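Local coordinates for protein lysyl oxidase (Pichia pastoris, PDB 1W7C) that probably oxidises primary amines, including peptidyl lysine side chains, with copper and a topaquinone cofactor derived from one of its own tyrosines, at residues E535-N543 / N631-D640; I574-I584 / A646-H654. All blocks are in the same frame, centred on the assembly; numbering follows the deposited sequence.

Contact 1: E535-N543 / N631-D640. Unlike the reference sequence in segment 535-543: Phe537 (reference Leu), Asn539 (reference Lys). With CA (calcium ion), chain E.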
ATOM      1  N   GLU A 535      -3.483  19.480 -17.378  1.00 16.80           N
ATOM      2  CA  GLU A 535      -3.772  20.799 -16.836  1.00 18.08           C
ATOM      3  C   GLU A 535      -2.598  21.257 -16.004  1.00 15.22           C
ATOM      4  O   GLU A 535      -2.111  20.520 -15.199  1.00 18.07           O
ATOM      5  CB  GLU A 535      -5.041  20.770 -15.966  1.00 21.01           C
ATOM      6  CG  GLU A 535      -6.276  20.273 -16.681  1.00 22.62           C
ATOM      7  CD  GLU A 535      -7.567  20.360 -15.867  1.00 34.76           C
ATOM      8  OE1 GLU A 535      -7.506  20.488 -14.624  1.00 34.91           O
ATOM      9  OE2 GLU A 535      -8.640  20.259 -16.482  1.00 42.97           O
ATOM     10  N   VAL A 536      -2.153  22.483 -16.219  1.00 18.47           N
ATOM     11  CA  VAL A 536      -1.026  23.055 -15.477  1.00 18.66           C
ATOM     12  C   VAL A 536      -1.533  23.753 -14.230  1.00 16.25           C
ATOM     13  O   VAL A 536      -2.479  24.497 -14.292  1.00 19.13           O
ATOM     14  CB  VAL A 536      -0.280  24.055 -16.337  1.00 19.10           C
ATOM     15  CG1 VAL A 536       0.878  24.709 -15.559  1.00 19.53           C
ATOM     16  CG2 VAL A 536       0.226  23.385 -17.585  1.00 20.67           C
ATOM     17  N   PHE A 537      -0.898  23.473 -13.092  1.00 17.47           N
ATOM     18  CA  PHE A 537      -1.140  24.210 -11.842  1.00 18.04           C
ATOM     19  C   PHE A 537      -0.345  25.523 -11.948  1.00 17.41           C
ATOM     20  O   PHE A 537       0.850  25.564 -11.653  1.00 17.86           O
ATOM     21  CB  PHE A 537      -0.691  23.389 -10.627  1.00 19.12           C
ATOM     22  CG  PHE A 537      -1.564  22.217 -10.316  1.00 20.22           C
ATOM     23  CD1 PHE A 537      -1.106  20.949 -10.506  1.00 19.53           C
ATOM     24  CD2 PHE A 537      -2.794  22.373  -9.719  1.00 24.38           C
ATOM     25  CE1 PHE A 537      -1.874  19.859 -10.220  1.00 24.04           C
ATOM     26  CE2 PHE A 537      -3.553  21.258  -9.380  1.00 24.38           C
ATOM     27  CZ  PHE A 537      -3.105  20.017  -9.659  1.00 22.91           C
ATOM     28  N   GLU A 538      -0.998  26.576 -12.436  1.00 17.33           N
ATOM     29  CA  GLU A 538      -0.300  27.814 -12.781  1.00 20.20           C
ATOM     30  C   GLU A 538       0.131  28.637 -11.574  1.00 18.11           C
ATOM     31  O   GLU A 538       1.085  29.389 -11.677  1.00 19.11           O
ATOM     32  CB  GLU A 538      -1.166  28.666 -13.730  1.00 23.47           C
ATOM     33  CG  GLU A 538      -1.406  27.986 -15.060  1.00 27.11           C
ATOM     34  CD  GLU A 538      -2.094  28.869 -16.090  1.00 39.51           C
ATOM     35  OE1 GLU A 538      -2.465  30.016 -15.774  1.00 50.93           O
ATOM     36  OE2 GLU A 538      -2.250  28.402 -17.225  1.00 48.16           O
ATOM     37  N   ASN A 539      -0.601  28.512 -10.464  1.00 18.18           N
ATOM     38  CA  ASN A 539      -0.460  29.384  -9.300  1.00 16.70           C
ATOM     39  C   ASN A 539      -0.598  28.564  -8.048  1.00 17.13           C
ATOM     40  O   ASN A 539      -1.259  27.534  -8.065  1.00 19.31           O
ATOM     41  CB  ASN A 539      -1.532  30.503  -9.248  1.00 22.81           C
ATOM     42  CG  ASN A 539      -1.392  31.491 -10.331  1.00 23.01           C
ATOM     43  OD1 ASN A 539      -1.778  31.221 -11.463  1.00 26.51           O
ATOM     44  ND2 ASN A 539      -0.833  32.670 -10.012  1.00 23.94           N
ATOM     45  N   GLU A 540      -0.016  29.036  -6.959  1.00 16.33           N
ATOM     46  CA  GLU A 540      -0.252  28.440  -5.659  1.00 16.34           C
ATOM     47  C   GLU A 540      -1.766  28.524  -5.371  1.00 15.29           C
ATOM     48  O   GLU A 540      -2.388  29.571  -5.526  1.00 18.79           O
ATOM     49  CB  GLU A 540       0.522  29.207  -4.586  1.00 14.54           C
ATOM     50  CG  GLU A 540       2.007  29.112  -4.731  1.00 15.11           C
ATOM     51  CD  GLU A 540       2.783  30.017  -3.782  1.00 14.90           C
ATOM     52  OE1 GLU A 540       2.245  31.096  -3.415  1.00 15.28           O
ATOM     53  OE2 GLU A 540       3.929  29.628  -3.421  1.00 14.65           O
ATOM     54  N   ASP A 541      -2.309  27.405  -4.898  1.00 16.36           N
ATOM     55  CA  ASP A 541      -3.744  27.292  -4.594  1.00 17.29           C
ATOM     56  C   ASP A 541      -3.900  27.240  -3.074  1.00 16.31           C
ATOM     57  O   ASP A 541      -3.376  26.342  -2.419  1.00 16.67           O
ATOM     58  CB  ASP A 541      -4.314  26.047  -5.281  0.70 17.87           C
ATOM     59  CG  ASP A 541      -5.812  25.967  -5.212  0.70 22.30           C
ATOM     60  OD1 ASP A 541      -6.461  26.631  -4.344  0.70 18.81           O
ATOM     61  OD2 ASP A 541      -6.426  25.292  -6.056  0.70 21.78           O
ATOM     62  N   PHE A 542      -4.596  28.204  -2.495  1.00 16.66           N
ATOM     63  CA  PHE A 542      -4.799  28.237  -1.057  1.00 16.62           C
ATOM     64  C   PHE A 542      -5.482  26.971  -0.540  1.00 17.69           C
ATOM     65  O   PHE A 542      -5.255  26.555   0.570  1.00 17.19           O
ATOM     66  CB  PHE A 542      -5.634  29.458  -0.678  1.00 16.95           C
ATOM     67  CG  PHE A 542      -5.738  29.659   0.794  1.00 20.55           C
ATOM     68  CD1 PHE A 542      -4.721  30.281   1.492  1.00 22.51           C
ATOM     69  CD2 PHE A 542      -6.824  29.169   1.492  1.00 24.85           C
ATOM     70  CE1 PHE A 542      -4.795  30.426   2.851  1.00 28.60           C
ATOM     71  CE2 PHE A 542      -6.903  29.306   2.884  1.00 34.08           C
ATOM     72  CZ  PHE A 542      -5.906  29.950   3.549  1.00 30.78           C
ATOM     73  N   ASN A 543      -6.335  26.374  -1.365  1.00 16.20           N
ATOM     74  CA  ASN A 543      -7.085  25.174  -1.000  1.00 17.15           C
ATOM     75  C   ASN A 543      -6.232  23.913  -0.958  1.00 16.99           C
ATOM     76  O   ASN A 543      -6.674  22.875  -0.464  1.00 18.89           O
ATOM     77  CB  ASN A 543      -8.244  24.946  -1.987  1.00 19.03           C
ATOM     78  CG  ASN A 543      -9.284  26.010  -1.915  1.00 25.86           C
ATOM     79  OD1 ASN A 543      -9.460  26.658  -0.898  1.00 28.14           O
ATOM     80  ND2 ASN A 543     -10.000  26.182  -3.001  1.00 35.32           N
ATOM     81  N   ASN A 631      -0.041  28.928   6.170  1.00 14.77           N
ATOM     82  CA  ASN A 631      -0.843  29.593   5.183  1.00 14.48           C
ATOM     83  C   ASN A 631      -0.168  30.837   4.608  1.00 15.81           C
ATOM     84  O   ASN A 631      -0.528  31.264   3.527  1.00 15.94           O
ATOM     85  CB  ASN A 631      -2.208  29.968   5.779  1.00 15.18           C
ATOM     86  CG  ASN A 631      -3.140  28.786   5.905  1.00 15.77           C
ATOM     87  OD1 ASN A 631      -2.862  27.698   5.356  1.00 15.82           O
ATOM     88  ND2 ASN A 631      -4.221  28.962   6.668  1.00 17.32           N
ATOM     89  N   ALA A 632       0.836  31.385   5.304  1.00 15.18           N
ATOM     90  CA  ALA A 632       1.583  32.523   4.783  1.00 15.81           C
ATOM     91  C   ALA A 632       2.329  32.162   3.489  1.00 15.78           C
ATOM     92  O   ALA A 632       2.668  33.037   2.690  1.00 18.15           O
ATOM     93  CB  ALA A 632       2.550  33.057   5.826  1.00 18.82           C
ATOM     94  N   PHE A 633       2.632  30.868   3.290  1.00 15.66           N
ATOM     95  CA  PHE A 633       3.336  30.450   2.084  1.00 15.65           C
ATOM     96  C   PHE A 633       2.453  30.549   0.826  1.00 16.56           C
ATOM     97  O   PHE A 633       2.961  30.579  -0.286  1.00 15.46           O
ATOM     98  CB  PHE A 633       3.747  28.968   2.140  1.00 15.56           C
ATOM     99  CG  PHE A 633       4.692  28.575   3.255  1.00 15.96           C
ATOM    100  CD1 PHE A 633       5.144  29.476   4.216  1.00 15.53           C
ATOM    101  CD2 PHE A 633       5.138  27.250   3.319  1.00 16.36           C
ATOM    102  CE1 PHE A 633       6.020  29.010   5.241  1.00 15.94           C
ATOM    103  CE2 PHE A 633       5.991  26.816   4.339  1.00 15.83           C
ATOM    104  CZ  PHE A 633       6.462  27.723   5.271  1.00 15.68           C
ATOM    105  N   LEU A 634       1.135  30.575   1.026  1.00 15.34           N
ATOM    106  CA  LEU A 634       0.151  30.457  -0.028  1.00 15.42           C
ATOM    107  C   LEU A 634      -0.368  31.825  -0.388  1.00 16.43           C
ATOM    108  O   LEU A 634      -1.339  32.318   0.184  1.00 18.53           O
ATOM    109  CB  LEU A 634      -0.997  29.555   0.450  1.00 14.78           C
ATOM    110  CG  LEU A 634      -0.576  28.152   0.848  1.00 19.28           C
ATOM    111  CD1 LEU A 634      -1.708  27.416   1.573  1.00 16.66           C
ATOM    112  CD2 LEU A 634      -0.086  27.363  -0.371  1.00 24.55           C
ATOM    113  N   ASP A 635       0.298  32.432  -1.351  1.00 15.72           N
ATOM    114  CA  ASP A 635       0.031  33.825  -1.730  1.00 16.42           C
ATOM    115  C   ASP A 635      -0.022  33.975  -3.247  1.00 15.84           C
ATOM    116  O   ASP A 635       0.312  35.008  -3.816  1.00 16.65           O
ATOM    117  CB  ASP A 635       1.002  34.796  -1.038  1.00 17.59           C
ATOM    118  CG  ASP A 635       2.441  34.366  -1.106  1.00 18.32           C
ATOM    119  OD1 ASP A 635       3.256  34.921  -0.319  1.00 21.16           O
ATOM    120  OD2 ASP A 635       2.833  33.509  -1.905  1.00 15.94           O
ATOM    121  N   ASP A 636      -0.566  32.937  -3.892  1.00 15.82           N
ATOM    122  CA  ASP A 636      -0.989  32.980  -5.292  1.00 15.60           C
ATOM    123  C   ASP A 636       0.179  33.205  -6.244  1.00 14.55           C
ATOM    124  O   ASP A 636      -0.008  33.684  -7.361  1.00 17.91           O
ATOM    125  CB  ASP A 636      -2.043  34.078  -5.511  0.70 16.21           C
ATOM    126  CG  ASP A 636      -2.681  34.016  -6.865  0.70 16.12           C
ATOM    127  OD1 ASP A 636      -3.025  32.865  -7.288  0.70 17.38           O
ATOM    128  OD2 ASP A 636      -2.911  35.101  -7.547  0.70 19.30           O
ATOM    129  N   GLU A 637       1.358  32.788  -5.850  1.00 15.65           N
ATOM    130  CA  GLU A 637       2.514  33.004  -6.701  1.00 15.31           C
ATOM    131  C   GLU A 637       2.495  32.046  -7.885  1.00 15.58           C
ATOM    132  O   GLU A 637       1.993  30.936  -7.788  1.00 15.43           O
ATOM    133  CB  GLU A 637       3.820  32.891  -5.936  1.00 15.52           C
ATOM    134  CG  GLU A 637       4.033  34.042  -4.959  1.00 16.56           C
ATOM    135  CD  GLU A 637       5.289  33.893  -4.130  1.00 17.71           C
ATOM    136  OE1 GLU A 637       5.459  32.828  -3.515  1.00 16.55           O
ATOM    137  OE2 GLU A 637       6.093  34.852  -4.064  1.00 21.66           O
ATOM    138  N   SER A 638       2.987  32.509  -9.011  1.00 16.72           N
ATOM    139  CA  SER A 638       3.109  31.654 -10.180  1.00 18.43           C
ATOM    140  C   SER A 638       4.037  30.476  -9.908  1.00 16.10           C
ATOM    141  O   SER A 638       5.109  30.622  -9.336  1.00 17.06           O
ATOM    142  CB  SER A 638       3.668  32.428 -11.368  1.00 19.52           C
ATOM    143  OG  SER A 638       3.822  31.570 -12.495  1.00 20.39           O
ATOM    144  N   LEU A 639       3.595  29.317 -10.360  1.00 16.45           N
ATOM    145  CA  LEU A 639       4.398  28.098 -10.311  1.00 17.43           C
ATOM    146  C   LEU A 639       4.796  27.663 -11.734  1.00 16.60           C
ATOM    147  O   LEU A 639       5.311  26.572 -11.940  1.00 18.25           O
ATOM    148  CB  LEU A 639       3.601  26.967  -9.654  1.00 15.94           C
ATOM    149  CG  LEU A 639       3.171  27.205  -8.202  1.00 17.29           C
ATOM    150  CD1 LEU A 639       2.267  26.055  -7.753  1.00 21.19           C
ATOM    151  CD2 LEU A 639       4.335  27.398  -7.276  1.00 19.70           C
ATOM    152  N   ASP A 640       4.513  28.519 -12.713  1.00 18.83           N
ATOM    153  CA  ASP A 640       4.620  28.150 -14.114  1.00 18.22           C
ATOM    154  C   ASP A 640       6.061  28.408 -14.593  1.00 19.19           C
ATOM    155  O   ASP A 640       6.353  29.432 -15.157  1.00 23.44           O
ATOM    156  CB  ASP A 640       3.577  28.975 -14.904  1.00 25.09           C
ATOM    157  CG  ASP A 640       3.356  28.478 -16.295  1.00 31.95           C
ATOM    158  OD1 ASP A 640       4.056  27.562 -16.720  1.00 27.47           O
ATOM    159  OD2 ASP A 640       2.500  28.966 -17.058  1.00 42.00           O
TER
HETATM  160 CA    CA E 803       4.211  31.602  -1.991  1.00 15.06          CA
HETATM  161  O   HOH W   1       3.267  24.818 -12.757  1.00 18.95           O
HETATM  162  O   HOH W   2       1.106  31.827 -13.229  1.00 25.35           O
HETATM  163  O   HOH W   3      -2.259  30.796  -2.784  1.00 19.24           O
HETATM  164  O   HOH W   4      -4.639  30.642  -6.550  1.00 37.58           O
HETATM  165  O   HOH W   5       5.181  32.949  -0.233  1.00 16.73           O
HETATM  166  O   HOH W   6       6.243  30.419  -1.505  1.00 16.07           O

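Contact 2: I574-I584 / A646-H654. With CU (copper (II) ion), chain C.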
ATOM      1  N   ILE A 574       4.042  12.055  -8.322  1.00 12.36           N
ATOM      2  CA  ILE A 574       3.770  11.898  -6.883  1.00 14.19           C
ATOM      3  C   ILE A 574       2.508  11.050  -6.782  1.00 13.73           C
ATOM      4  O   ILE A 574       1.410  11.531  -7.097  1.00 14.31           O
ATOM      5  CB  ILE A 574       3.566  13.244  -6.180  1.00 14.07           C
ATOM      6  CG1 ILE A 574       4.742  14.195  -6.447  1.00 14.43           C
ATOM      7  CG2 ILE A 574       3.370  13.002  -4.689  1.00 14.77           C
ATOM      8  CD1 ILE A 574       4.552  15.584  -5.845  1.00 16.21           C
ATOM      9  N   MET A 575       2.688   9.786  -6.378  1.00 13.93           N
ATOM     10  CA  MET A 575       1.628   8.758  -6.446  1.00 15.87           C
ATOM     11  C   MET A 575       1.224   8.440  -4.997  1.00 14.79           C
ATOM     12  O   MET A 575       2.039   7.951  -4.231  1.00 16.09           O
ATOM     13  CB  MET A 575       2.245   7.512  -7.127  1.00 19.84           C
ATOM     14  CG  MET A 575       1.285   6.362  -7.188  0.70 25.09           C
ATOM     15  SD  MET A 575       2.017   4.866  -7.893  0.70 42.49           S
ATOM     16  CE  MET A 575       3.187   5.543  -8.874  0.70 29.17           C
ATOM     17  N   PRO A 576      -0.024   8.679  -4.615  1.00 16.49           N
ATOM     18  CA  PRO A 576      -0.442   8.298  -3.261  1.00 15.14           C
ATOM     19  C   PRO A 576      -0.531   6.793  -3.092  1.00 15.22           C
ATOM     20  O   PRO A 576      -0.884   6.090  -4.013  1.00 18.30           O
ATOM     21  CB  PRO A 576      -1.814   8.927  -3.118  1.00 19.22           C
ATOM     22  CG  PRO A 576      -2.335   9.001  -4.552  1.00 21.05           C
ATOM     23  CD  PRO A 576      -1.118   9.288  -5.411  1.00 18.37           C
ATOM     24  N   GLY A 577      -0.139   6.311  -1.929  1.00 15.71           N
ATOM     25  CA  GLY A 577      -0.433   4.961  -1.490  1.00 18.07           C
ATOM     26  C   GLY A 577      -1.519   5.065  -0.437  1.00 19.27           C
ATOM     27  O   GLY A 577      -2.346   5.968  -0.422  1.00 22.73           O
ATOM     28  N   GLY A 578      -1.475   4.178   0.515  1.00 24.72           N
ATOM     29  CA  GLY A 578      -2.391   4.279   1.619  1.00 23.45           C
ATOM     30  C   GLY A 578      -2.141   5.468   2.493  1.00 16.26           C
ATOM     31  O   GLY A 578      -1.113   6.096   2.479  1.00 17.44           O
ATOM     32  N   GLY A 579      -3.183   5.848   3.200  1.00 15.94           N
ATOM     33  CA  GLY A 579      -3.073   6.932   4.145  1.00 15.45           C
ATOM     34  C   GLY A 579      -3.004   8.292   3.524  1.00 13.89           C
ATOM     35  O   GLY A 579      -2.468   9.224   4.086  1.00 14.42           O
ATOM     36  N   GLY A 580      -3.650   8.435   2.372  1.00 13.85           N
ATOM     37  CA  GLY A 580      -3.744   9.714   1.727  1.00 14.67           C
ATOM     38  C   GLY A 580      -4.945  10.498   2.265  1.00 13.95           C
ATOM     39  O   GLY A 580      -5.886  10.828   1.544  1.00 15.34           O
ATOM     40  N   VAL A 581      -4.871  10.846   3.557  1.00 13.41           N
ATOM     41  CA  VAL A 581      -5.916  11.552   4.264  1.00 13.94           C
ATOM     42  C   VAL A 581      -5.359  12.742   5.031  1.00 13.54           C
ATOM     43  O   VAL A 581      -4.187  12.815   5.335  1.00 15.32           O
ATOM     44  CB  VAL A 581      -6.713  10.633   5.206  1.00 15.44           C
ATOM     45  CG1 VAL A 581      -7.261   9.378   4.454  1.00 16.56           C
ATOM     46  CG2 VAL A 581      -5.889  10.191   6.383  1.00 16.96           C
ATOM     47  N   HIS A 582      -6.249  13.694   5.300  1.00 13.32           N
ATOM     48  CA  HIS A 582      -5.954  14.902   6.041  1.00 13.66           C
ATOM     49  C   HIS A 582      -6.912  15.045   7.232  1.00 13.36           C
ATOM     50  O   HIS A 582      -7.782  14.197   7.444  1.00 13.76           O
ATOM     51  CB  HIS A 582      -6.014  16.131   5.111  1.00 13.78           C
ATOM     52  CG  HIS A 582      -7.331  16.330   4.438  1.00 13.48           C
ATOM     53  ND1 HIS A 582      -8.478  16.706   5.098  1.00 14.14           N
ATOM     54  CD2 HIS A 582      -7.694  16.126   3.151  1.00 15.28           C
ATOM     55  CE1 HIS A 582      -9.487  16.756   4.236  1.00 16.22           C
ATOM     56  NE2 HIS A 582      -9.038  16.395   3.053  1.00 16.06           N
ATOM     57  N   ARG A 583      -6.756  16.107   8.007  1.00 13.03           N
ATOM     58  CA  ARG A 583      -7.589  16.315   9.165  1.00 13.73           C
ATOM     59  C   ARG A 583      -9.052  16.301   8.827  1.00 13.43           C
ATOM     60  O   ARG A 583      -9.486  16.888   7.833  1.00 15.03           O
ATOM     61  CB  ARG A 583      -7.293  17.662   9.828  1.00 13.50           C
ATOM     62  CG  ARG A 583      -5.992  17.781  10.579  1.00 13.80           C
ATOM     63  CD  ARG A 583      -5.740  19.226  11.047  1.00 13.42           C
ATOM     64  NE  ARG A 583      -6.684  19.623  12.058  1.00 14.25           N
ATOM     65  CZ  ARG A 583      -7.103  20.863  12.277  1.00 14.51           C
ATOM     66  NH1 ARG A 583      -6.714  21.863  11.506  1.00 15.34           N
ATOM     67  NH2 ARG A 583      -7.927  21.100  13.275  1.00 16.38           N
ATOM     68  N   ILE A 584      -9.826  15.694   9.694  1.00 14.36           N
ATOM     69  CA  ILE A 584     -11.299  15.803   9.701  1.00 15.52           C
ATOM     70  C   ILE A 584     -11.745  17.136  10.270  1.00 14.68           C
ATOM     71  O   ILE A 584     -12.549  17.839   9.661  1.00 15.55           O
ATOM     72  CB  ILE A 584     -11.915  14.631  10.467  1.00 15.41           C
ATOM     73  CG1 ILE A 584     -11.565  13.318   9.778  1.00 15.63           C
ATOM     74  CG2 ILE A 584     -13.440  14.824  10.582  1.00 15.97           C
ATOM     75  CD1 ILE A 584     -11.859  12.065  10.590  1.00 16.62           C
ATOM     76  N   ALA A 646       6.770  20.467  -3.064  1.00 13.29           N
ATOM     77  CA  ALA A 646       5.529  19.795  -2.701  1.00 13.42           C
ATOM     78  C   ALA A 646       5.597  19.462  -1.218  1.00 12.46           C
ATOM     79  O   ALA A 646       6.524  18.882  -0.747  1.00 16.07           O
ATOM     80  CB  ALA A 646       5.315  18.535  -3.520  1.00 14.13           C
ATOM     81  N   TRP A 647       4.543  19.848  -0.516  1.00 13.19           N
ATOM     82  CA  TRP A 647       4.395  19.550   0.921  1.00 13.24           C
ATOM     83  C   TRP A 647       3.294  18.482   0.953  1.00 11.17           C
ATOM     84  O   TRP A 647       2.118  18.794   0.701  1.00 13.77           O
ATOM     85  CB  TRP A 647       3.971  20.837   1.680  1.00 13.56           C
ATOM     86  CG  TRP A 647       4.896  22.007   1.486  1.00 13.84           C
ATOM     87  CD1 TRP A 647       4.806  22.895   0.491  1.00 13.96           C
ATOM     88  CD2 TRP A 647       5.995  22.445   2.325  1.00 13.52           C
ATOM     89  NE1 TRP A 647       5.809  23.825   0.597  1.00 15.03           N
ATOM     90  CE2 TRP A 647       6.553  23.578   1.716  1.00 13.78           C
ATOM     91  CE3 TRP A 647       6.593  21.952   3.488  1.00 14.34           C
ATOM     92  CZ2 TRP A 647       7.630  24.279   2.258  1.00 14.60           C
ATOM     93  CZ3 TRP A 647       7.668  22.642   4.040  1.00 14.02           C
ATOM     94  CH2 TRP A 647       8.194  23.795   3.411  1.00 14.65           C
ATOM     95  N   VAL A 648       3.719  17.235   1.205  1.00 12.30           N
ATOM     96  CA  VAL A 648       2.906  16.062   1.021  1.00 12.22           C
ATOM     97  C   VAL A 648       2.532  15.477   2.359  1.00 12.76           C
ATOM     98  O   VAL A 648       3.387  15.268   3.205  1.00 12.86           O
ATOM     99  CB  VAL A 648       3.631  14.992   0.170  1.00 13.40           C
ATOM    100  CG1 VAL A 648       2.727  13.831  -0.035  1.00 13.19           C
ATOM    101  CG2 VAL A 648       4.089  15.590  -1.157  1.00 15.54           C
ATOM    102  N   ASN A 649       1.238  15.238   2.581  1.00 12.35           N
ATOM    103  CA  ASN A 649       0.762  14.680   3.824  1.00 12.60           C
ATOM    104  C   ASN A 649       0.417  13.198   3.756  1.00 12.02           C
ATOM    105  O   ASN A 649      -0.111  12.697   2.753  1.00 13.05           O
ATOM    106  CB  ASN A 649      -0.469  15.442   4.321  1.00 12.30           C
ATOM    107  CG  ASN A 649      -0.154  16.865   4.628  1.00 13.20           C
ATOM    108  OD1 ASN A 649       0.954  17.175   5.099  1.00 14.57           O
ATOM    109  ND2 ASN A 649      -1.113  17.756   4.358  1.00 14.01           N
ATOM    110  N   LEU A 650       0.711  12.520   4.861  1.00 12.30           N
ATOM    111  CA  LEU A 650       0.260  11.151   5.141  1.00 12.38           C
ATOM    112  C   LEU A 650      -0.532  11.185   6.414  1.00 12.14           C
ATOM    113  O   LEU A 650      -0.238  11.950   7.323  1.00 14.34           O
ATOM    114  CB  LEU A 650       1.477  10.239   5.297  1.00 13.33           C
ATOM    115  CG  LEU A 650       2.292   9.960   4.039  1.00 13.05           C
ATOM    116  CD1 LEU A 650       3.408   9.016   4.320  1.00 13.55           C
ATOM    117  CD2 LEU A 650       1.411   9.436   2.926  1.00 13.61           C
ATOM    118  N   GLY A 651      -1.495  10.301   6.547  1.00 12.88           N
ATOM    119  CA  GLY A 651      -2.319  10.339   7.731  1.00 15.14           C
ATOM    120  C   GLY A 651      -3.089   9.080   7.984  1.00 14.16           C
ATOM    121  O   GLY A 651      -3.128   8.186   7.138  1.00 14.77           O
ATOM    122  N   LEU A 652      -3.722   9.035   9.147  1.00 13.10           N
ATOM    123  CA  LEU A 652      -4.571   7.930   9.583  1.00 13.09           C
ATOM    124  C   LEU A 652      -5.690   8.496  10.439  1.00 12.66           C
ATOM    125  O   LEU A 652      -5.422   9.255  11.381  1.00 14.88           O
ATOM    126  CB  LEU A 652      -3.773   6.955  10.455  0.60 23.35           C
ATOM    127  CG  LEU A 652      -2.469   6.376   9.881  0.60 19.65           C
ATOM    128  CD1 LEU A 652      -1.577   5.749  10.959  0.60 36.71           C
ATOM    129  CD2 LEU A 652      -2.702   5.313   8.791  0.60 23.99           C
ATOM    130  N   HIS A 653      -6.915   8.106  10.152  1.00 13.66           N
ATOM    131  CA  HIS A 653      -8.022   8.309  11.074  1.00 13.20           C
ATOM    132  C   HIS A 653      -8.114   7.072  11.957  1.00 14.68           C
ATOM    133  O   HIS A 653      -8.554   6.005  11.511  1.00 18.49           O
ATOM    134  CB  HIS A 653      -9.339   8.456  10.327  1.00 13.90           C
ATOM    135  CG  HIS A 653      -9.334   9.486   9.243  1.00 13.98           C
ATOM    136  ND1 HIS A 653      -8.880  10.774   9.435  1.00 14.82           N
ATOM    137  CD2 HIS A 653      -9.695   9.398   7.945  1.00 14.16           C
ATOM    138  CE1 HIS A 653      -9.006  11.439   8.298  1.00 15.03           C
ATOM    139  NE2 HIS A 653      -9.472  10.618   7.371  1.00 14.51           N
ATOM    140  N   HIS A 654      -7.688   7.189  13.198  1.00 14.60           N
ATOM    141  CA  HIS A 654      -7.518   6.037  14.083  1.00 14.25           C
ATOM    142  C   HIS A 654      -8.674   5.993  15.070  1.00 14.78           C
ATOM    143  O   HIS A 654      -8.835   6.870  15.900  1.00 15.43           O
ATOM    144  CB  HIS A 654      -6.191   6.129  14.800  1.00 14.95           C
ATOM    145  CG  HIS A 654      -5.754   4.867  15.447  1.00 16.57           C
ATOM    146  ND1 HIS A 654      -4.596   4.792  16.191  1.00 17.07           N
ATOM    147  CD2 HIS A 654      -6.227   3.596  15.372  1.00 18.10           C
ATOM    148  CE1 HIS A 654      -4.415   3.546  16.609  1.00 16.41           C
ATOM    149  NE2 HIS A 654      -5.396   2.802  16.128  1.00 18.65           N
TER
HETATM  150 CU    CU C 801      -3.382   6.332  16.675  1.00 20.69          CU
HETATM  151  O   HOH W   7      -2.881  13.355   2.944  1.00 15.68           O
HETATM  152  O   HOH W   8      -2.252   5.908  18.523  1.00 33.71           O

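Contact 1: E535-N543 / N631-D640
The Glu540 carboxylate is gripped from both faces by segment 631-640: the backbone N-H groups of Asp635 and Glu637 approach OE1 from opposite sides of its plane, each N at 3.1 Å from Glu540 OE1. The Asp635 donor comes in on the anti side, 35° out of that plane. Lys606 N donates to OE2. A different flat pair, the Phe542 ring and the Asn631 amide, meets with planes 54° apart, CZ lying 3.7 Å from ND2, while Leu634 CB packs obliquely against the same ring. The Asn539 amide points ND2 at Asp636 O (3.0 Å); this acceptor lies in the amide plane, although the donor stands well above the plane of the carbonyl.

Asn539 and Ser638 form an isolated beta bridge, in which Leu639 N donates to Glu538 O and Glu540 N to Glu637 O (2.9 Å). The Glu540 side chain runs extended beyond CG (chi2 172°), carrying its end from this bridge to the calcium ion. Glu540 OE1 and OE2 both chelate the calcium ion, each at 2.5 Å, and Phe633 O, Asp635 OD2, Glu637 OE1 and two waters complete a shell of seven coordinating oxygens. Glu540 OE1 and Asp635 OD2 are only 2.9 Å apart, a closeness tolerable because both bind the metal. Three carboxylates around one divalent ion probably leave excess negative charge, which the Lys608 salt bridge to Glu637 OE2 would help offset.

Contact 2: I574-I584 / A646-H654
The His653 imidazole is held between two aliphatic side chains of segment 574-584, and both contacts qualify as CH-pi. On one face Val581 CG2 lies 4.0 Å from the centroid of the His653 ring, 22° off its normal. Over the opposite face, Ile584 CD1 is 3.8 Å from the same centroid, 26° off the normal. Both methyls are offset toward the rim. With Val581 CG1 anti to the carbonyl carbon (chi1 -53°), CG2 falls between backbone N and carbonyl carbon, from where it also presses on the backbone of Gly651. At the ring's edge, in its plane, His582 O comes within 3.1 Å of His653 CE1. The two ring nitrogens are engaged elsewhere: ND1 bonds to Asp489 OD1, and NE2 to Asn550 O of the second subunit, so the dimer partner shares in fixing the ring.

Among polar links, Gly651 N donates to Gly579 O at 2.9 Å, the donor in the carbonyl plane. Gly579 and Gly651 lack side chains, and their CA atoms approach to 5.0 Å. Water 7 donates to Asn649 O and, weakly, to Val581 O.

Strand 642-654 belongs to the beta-sandwich core of the copper amine oxidase catalytic domain. Segment 574-584 leaves strand 569-576 through a glycine run, with an inverse gamma turn centred on Gly580, and then passes over the strand.

Apolar packing joins the far end, where Ile574 CD1 meets Ala646 CB at 3.8 Å and, more loosely, CG2 faces Val648 CG2.

Metal coordination lies at the other end: directly after the sandwiched His653, His654 ND1 binds copper at 2.0 Å, with His488, His490 and water 8 as fellow ligands, while Asp660 OD1 accepts from His654 NE2.

Overall arrangement
The centres of contacts 1 and 2 lie 20 Å apart, yet their edges meet: Phe633 CE2 of contact 1 packs on Trp647 CZ2 of contact 2 at 3.7 Å. In sequence the segments alternate, and only a few residues separate 631-640 from 646-654, so the chain runs from the surface calcium loop into the strand ending at copper. The two metals are 32.3 Å apart, calcium to copper, too far for the calcium of contact 1 to touch the copper centre directly. A second calcium site lies near both contacts: the side chains of Leu639 and Ile644 are about 4 Å apart, as are those of Ile574 and Leu498; Ile644 and Leu498 are ligand residues of that site.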